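Local atomic coordinates of ribosome inactivating type 1 protein (Iris hollandica, PDB entry 3MVG), a protein that belongs to the ribosome-inactivating proteins of plants, as a type 1 member that goes without a lectin chain. Residues 9-14 and 174-179; 37-42 and 244-249. All coordinates share one frame; numbering follows the deposited sequence. Where two conformers were deposited one is given.

How the contacts relate
Both contacts bring together parts of the ribosome-inactivating fold that are distant in sequence, and in chain order their segments alternate. Contact 1 (9-14 with 174-179) sets the start of helix 13-27 against the short strand 176-177, beside the second subunit. Contact 2 (37-42 with 244-249) is the more buried of the two, pairing two extended segments. Helix 13-27 ties the two together: it begins in contact 1, and its Arg24 and Leu27 pack on contact 2. The centres are 28 Å apart and the nearest atoms about 14 Å. A glycerol lies beside Thr12 and a sulfate beside Pro40, both probably from the crystallisation liquor.

Contact 1 of 2, residues 9-14 and 174-179; sequences TGTTRR and NNIIDQ
The CA atoms of Thr12, just before helix 13-27, and Asp178, just after strand 176-177, are 5.6 Å apart. Asp178 reaches back to this helix end: its OD2 takes the N-H of Arg13 in a nearly straight bond of 2.8 Å. The hydrogen bond arrives on the anti side of the carboxylate, 27° out of its plane. Chi1 of 62° places the Asp178 carboxylate between its own backbone N and carbonyl carbon, facing the helix start, and OD2 also rests on Thr12 CB at 3.3 Å. Water 3 donates to the same OD2 and accepts from Arg14 N, so two successive amides of the first turn are served. Thr12 is the N-cap: its side chain caps a backbone N just past the segment, and its OG1 also hydrogen-bonds the glycerol.

The second carboxylate oxygen, OD1, lies at the edge of the Arg13 guanidinium; Arg13 NE gives it a weak hydrogen bond of 3.4 Å within a salt bridge, the two planes 70° apart. Over one face of the guanidinium, above its centre, sits Ile176 O, 3.0 Å from Arg13 CZ and too badly angled for a hydrogen bond. Waters 1 and 2 lie at the guanidinium edge, in its plane: water 1 accepts from NH1 and donates to Asn174 O, and water 2 accepts from Gln179 N and, weakly, from NH2. The Ile176 and Thr11 side chains cross at about a right angle, CD1 of the first 3.9 Å from CG2 of the second, with Ile126 touching both.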
loop_
_atom_site.group_PDB
_atom_site.type_symbol
_atom_site.label_atom_id
_atom_site.label_comp_id
_atom_site.label_asym_id
_atom_site.label_seq_id
_atom_site.Cartn_x
_atom_site.Cartn_y
_atom_site.Cartn_z
ATOM N N THR A 9 -18.789 7.318 6.536
ATOM C CA THR A 9 -19.249 6.673 7.768
ATOM C C THR A 9 -18.792 5.219 7.837
ATOM O O THR A 9 -19.055 4.435 6.927
ATOM C CB THR A 9 -20.783 6.773 7.896
ATOM O OG1 THR A 9 -21.144 8.152 8.068
ATOM C CG2 THR A 9 -21.309 5.949 9.080
ATOM N N GLY A 10 -18.071 4.881 8.904
ATOM C CA GLY A 10 -17.604 3.515 9.102
ATOM C C GLY A 10 -16.405 3.113 8.265
ATOM O O GLY A 10 -16.088 1.930 8.185
ATOM N N THR A 11 -15.728 4.078 7.642
ATOM C CA THR A 11 -14.588 3.771 6.769
ATOM C C THR A 11 -13.498 2.984 7.481
ATOM O O THR A 11 -13.053 3.341 8.577
ATOM C CB THR A 11 -13.979 5.048 6.158
ATOM O OG1 THR A 11 -14.918 5.618 5.242
ATOM C CG2 THR A 11 -12.691 4.750 5.386
ATOM N N THR A 12 -13.063 1.921 6.814
ATOM C CA THR A 12 -11.918 1.132 7.237
ATOM C C THR A 12 -10.894 1.129 6.092
ATOM O O THR A 12 -11.200 1.585 4.977
ATOM C CB THR A 12 -12.339 -0.320 7.528
ATOM O OG1 THR A 12 -12.873 -0.892 6.330
ATOM C CG2 THR A 12 -13.386 -0.392 8.650
ATOM N N ARG A 13 -9.691 0.626 6.356
ATOM C CA ARG A 13 -8.690 0.475 5.300
ATOM C C ARG A 13 -9.279 -0.358 4.164
ATOM O O ARG A 13 -9.157 -0.003 2.985
ATOM C CB ARG A 13 -7.413 -0.174 5.838
ATOM C CG ARG A 13 -6.760 0.575 6.990
ATOM C CD ARG A 13 -5.501 -0.149 7.481
ATOM N NE ARG A 13 -5.313 -0.035 8.929
ATOM C CZ ARG A 13 -4.284 0.571 9.516
ATOM N NH1 ARG A 13 -3.324 1.125 8.788
ATOM N NH2 ARG A 13 -4.207 0.621 10.838
ATOM N N ARG A 14 -9.946 -1.450 4.535
ATOM C CA ARG A 14 -10.538 -2.382 3.588
ATOM C C ARG A 14 -11.640 -1.741 2.747
ATOM O O ARG A 14 -11.674 -1.932 1.534
ATOM C CB ARG A 14 -11.078 -3.588 4.363
ATOM C CG ARG A 14 -11.301 -4.856 3.559
ATOM C CD ARG A 14 -11.626 -5.975 4.554
ATOM N NE ARG A 14 -11.654 -7.315 3.973
ATOM C CZ ARG A 14 -12.762 -7.973 3.643
ATOM N NH1 ARG A 14 -12.673 -9.191 3.128
ATOM N NH2 ARG A 14 -13.958 -7.418 3.821
ATOM N N ASN A 174 -2.651 3.910 5.406
ATOM C CA ASN A 174 -1.771 3.963 6.585
ATOM C C ASN A 174 -2.272 4.917 7.670
ATOM O O ASN A 174 -1.789 4.905 8.804
ATOM C CB ASN A 174 -0.374 4.412 6.182
ATOM C CG ASN A 174 0.404 3.352 5.411
ATOM O OD1 ASN A 174 -0.018 2.205 5.289
ATOM N ND2 ASN A 174 1.541 3.757 4.862
ATOM N N ASN A 175 -3.222 5.767 7.303
ATOM C CA ASN A 175 -3.767 6.745 8.226
ATOM C C ASN A 175 -5.217 6.498 8.605
ATOM O O ASN A 175 -5.827 7.328 9.274
ATOM C CB ASN A 175 -3.519 8.141 7.674
ATOM C CG ASN A 175 -2.096 8.560 7.877
ATOM O OD1 ASN A 175 -1.646 8.680 9.020
ATOM N ND2 ASN A 175 -1.349 8.734 6.789
ATOM N N ILE A 176 -5.758 5.358 8.194
ATOM C CA ILE A 176 -7.051 4.907 8.686
ATOM C C ILE A 176 -6.763 3.906 9.795
ATOM O O ILE A 176 -6.337 2.782 9.538
ATOM C CB ILE A 176 -7.905 4.274 7.565
ATOM C CG1 ILE A 176 -8.206 5.310 6.468
ATOM C CG2 ILE A 176 -9.186 3.664 8.148
ATOM C CD1 ILE A 176 -8.754 4.711 5.179
ATOM N N ILE A 177 -6.977 4.341 11.029
ATOM C CA ILE A 177 -6.549 3.582 12.196
ATOM C C ILE A 177 -7.758 2.796 12.666
ATOM O O ILE A 177 -8.471 3.207 13.594
ATOM C CB ILE A 177 -6.019 4.518 13.296
ATOM C CG1 ILE A 177 -5.082 5.594 12.718
ATOM C CG2 ILE A 177 -5.349 3.714 14.410
ATOM C CD1 ILE A 177 -3.847 5.089 11.948
ATOM N N ASP A 178 -8.014 1.674 12.005
ATOM C CA ASP A 178 -9.267 0.965 12.198
ATOM C C ASP A 178 -9.176 -0.200 13.173
ATOM O O ASP A 178 -10.132 -0.948 13.322
ATOM C CB ASP A 178 -9.890 0.545 10.852
ATOM C CG ASP A 178 -9.022 -0.422 10.066
ATOM O OD1 ASP A 178 -8.073 -1.019 10.625
ATOM O OD2 ASP A 178 -9.306 -0.580 8.860
ATOM N N GLN A 179 -8.033 -0.338 13.840
ATOM C CA GLN A 179 -7.911 -1.373 14.869
ATOM C C GLN A 179 -8.166 -0.854 16.280
ATOM O O GLN A 179 -8.091 -1.609 17.255
ATOM C CB GLN A 179 -6.597 -2.139 14.741
ATOM C CG GLN A 179 -6.521 -2.982 13.456
ATOM C CD GLN A 179 -7.778 -3.814 13.170
ATOM O OE1 GLN A 179 -8.336 -3.756 12.069
ATOM N NE2 GLN A 179 -8.222 -4.588 14.156
HETATM O O HOH W 1 -1.035 2.540 9.823
HETATM O O HOH W 2 -4.910 0.236 13.353
HETATM O O HOH W 3 -9.530 -2.692 7.284
#

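Contact 2 of 2, residues 37-42 and 244-249; sequences PLLPAQ and LALLLR
Pro37 and Leu39 straddle Leu247 in a parallel beta bridge, a single one between Leu38 and Leu247, through which the segment following strand 36-37 runs beside the C-terminal segment of the ribosome-inactivating fold. The end-to-end directions of the two touching parts differ by 25°. Leu247 gives its N-H to Pro37 O at 2.8 Å, nearly in line with the carbonyl, and Leu247 O accepts from Leu39 N at 2.9 Å, a bond in the carbonyl plane. Leu246 CA adds a C-H...O contact to Pro37 O.

Apolar contacts fill in around the bridge. Leu246 CD2 touches both Pro37 CB and Leu39 CD2, each at 4.1 Å, and Leu27 of helix 13-27 packs against both leucines. Leu38 CD1 lies 4.0 Å from Leu247 CB, and Gln209 of helix 201-210 also touches Leu38.

The polar end of the contact belongs to Arg249. CG stands opposite the backbone N, and a bend at chi3 (-64°) turns the guanidinium back over the 37-42 segment. There Leu38 CD2 covers one face, while Ala41 N lies over the other, offset toward the rim. Water 4 joins Arg249 N to Pro40 O. Two guanidinium nitrogens share Leu39 O: NE at 2.9 Å, with the oxygen 20° out of the guanidinium plane, and NH2 more weakly at 3.2 Å.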
loop_
_atom_site.group_PDB
_atom_site.type_symbol
_atom_site.label_atom_id
_atom_site.label_comp_id
_atom_site.label_asym_id
_atom_site.label_seq_id
_atom_site.Cartn_x
_atom_site.Cartn_y
_atom_site.Cartn_z
ATOM N N PRO A 37 -3.940 -2.108 -15.806
ATOM C CA PRO A 37 -5.070 -1.799 -16.685
ATOM C C PRO A 37 -4.815 -0.602 -17.592
ATOM O O PRO A 37 -4.281 0.425 -17.157
ATOM C CB PRO A 37 -6.191 -1.454 -15.705
ATOM C CG PRO A 37 -5.855 -2.217 -14.481
ATOM C CD PRO A 37 -4.358 -2.162 -14.389
ATOM N N LEU A 38 -5.214 -0.753 -18.849
ATOM C CA LEU A 38 -5.149 0.317 -19.827
ATOM C C LEU A 38 -6.491 1.023 -19.872
ATOM O O LEU A 38 -7.532 0.379 -20.019
ATOM C CB LEU A 38 -4.832 -0.276 -21.200
ATOM C CG LEU A 38 -4.591 0.685 -22.369
ATOM C CD1 LEU A 38 -3.356 1.527 -22.129
ATOM C CD2 LEU A 38 -4.444 -0.113 -23.659
ATOM N N LEU A 39 -6.481 2.341 -19.726
ATOM C CA LEU A 39 -7.720 3.105 -19.803
ATOM C C LEU A 39 -8.223 3.147 -21.250
ATOM O O LEU A 39 -7.448 2.917 -22.196
ATOM C CB LEU A 39 -7.515 4.506 -19.221
ATOM C CG LEU A 39 -7.285 4.519 -17.701
ATOM C CD1 LEU A 39 -6.978 5.915 -17.237
ATOM C CD2 LEU A 39 -8.486 3.954 -16.918
ATOM N N PRO A 40 -9.529 3.398 -21.441
ATOM C CA PRO A 40 -10.093 3.393 -22.795
ATOM C C PRO A 40 -9.589 4.527 -23.679
ATOM O O PRO A 40 -9.045 5.528 -23.200
ATOM C CB PRO A 40 -11.602 3.545 -22.577
ATOM C CG PRO A 40 -11.796 3.851 -21.176
ATOM C CD PRO A 40 -10.563 3.556 -20.402
ATOM N N ALA A 41 -9.784 4.341 -24.979
ATOM C CA ALA A 41 -9.693 5.431 -25.942
ATOM C C ALA A 41 -10.971 6.282 -25.858
ATOM O O ALA A 41 -12.048 5.765 -25.546
ATOM C CB ALA A 41 -9.517 4.870 -27.343
ATOM N N GLN A 42 -10.855 7.580 -26.127
ATOM C CA GLN A 42 -12.037 8.452 -26.113
ATOM C C GLN A 42 -12.984 8.095 -27.265
ATOM O O GLN A 42 -12.562 8.027 -28.421
ATOM C CB GLN A 42 -11.638 9.935 -26.135
ATOM C CG GLN A 42 -12.767 10.873 -25.693
ATOM C CD GLN A 42 -12.300 12.034 -24.816
ATOM O OE1 GLN A 42 -11.663 11.838 -23.774
ATOM N NE2 GLN A 42 -12.647 13.250 -25.220
ATOM N N LEU A 244 1.917 2.174 -9.917
ATOM C CA LEU A 244 1.182 2.611 -11.102
ATOM C C LEU A 244 0.074 1.599 -11.383
ATOM O O LEU A 244 0.352 0.411 -11.552
ATOM C CB LEU A 244 2.126 2.758 -12.292
ATOM C CG LEU A 244 1.503 3.210 -13.606
ATOM C CD1 LEU A 244 0.903 4.600 -13.491
ATOM C CD2 LEU A 244 2.576 3.171 -14.692
ATOM N N ALA A 245 -1.176 2.068 -11.427
ATOM C CA ALA A 245 -2.324 1.171 -11.330
ATOM C C ALA A 245 -3.336 1.323 -12.444
ATOM O O ALA A 245 -4.251 0.512 -12.561
ATOM C CB ALA A 245 -3.010 1.336 -9.969
ATOM N N LEU A 246 -3.190 2.386 -13.227
ATOM C CA LEU A 246 -3.987 2.644 -14.425
ATOM C C LEU A 246 -3.069 3.322 -15.418
ATOM O O LEU A 246 -2.237 4.142 -15.016
ATOM C CB LEU A 246 -5.155 3.596 -14.138
ATOM C CG LEU A 246 -6.211 3.174 -13.121
ATOM C CD1 LEU A 246 -7.134 4.336 -12.819
ATOM C CD2 LEU A 246 -6.992 1.979 -13.636
ATOM N N LEU A 247 -3.234 3.004 -16.698
ATOM C CA LEU A 247 -2.403 3.603 -17.741
ATOM C C LEU A 247 -3.210 4.510 -18.643
ATOM O O LEU A 247 -4.223 4.091 -19.213
ATOM C CB LEU A 247 -1.746 2.529 -18.612
ATOM C CG LEU A 247 -0.902 1.467 -17.929
ATOM C CD1 LEU A 247 -0.539 0.410 -18.948
ATOM C CD2 LEU A 247 0.336 2.041 -17.283
ATOM N N LEU A 248 -2.747 5.753 -18.792
ATOM C CA LEU A 248 -3.283 6.642 -19.823
ATOM C C LEU A 248 -2.905 6.074 -21.192
ATOM O O LEU A 248 -1.716 5.919 -21.481
ATOM C CB LEU A 248 -2.713 8.052 -19.659
ATOM C CG LEU A 248 -3.238 9.093 -20.648
ATOM C CD1 LEU A 248 -4.721 9.374 -20.409
ATOM C CD2 LEU A 248 -2.430 10.363 -20.514
ATOM N N ARG A 249 -3.894 5.757 -22.022
ATOM C CA ARG A 249 -3.607 5.127 -23.314
ATOM C C ARG A 249 -2.794 6.068 -24.198
ATOM O O ARG A 249 -3.156 7.235 -24.393
ATOM C CB ARG A 249 -4.895 4.679 -24.002
ATOM C CG ARG A 249 -4.670 3.866 -25.283
ATOM C CD ARG A 249 -5.977 3.393 -25.890
ATOM N NE ARG A 249 -6.662 2.476 -24.980
ATOM C CZ ARG A 249 -7.435 1.463 -25.346
ATOM N NH1 ARG A 249 -7.674 1.219 -26.633
ATOM N NH2 ARG A 249 -7.980 0.688 -24.417
HETATM O O HOH W 4 -6.727 6.457 -21.943
#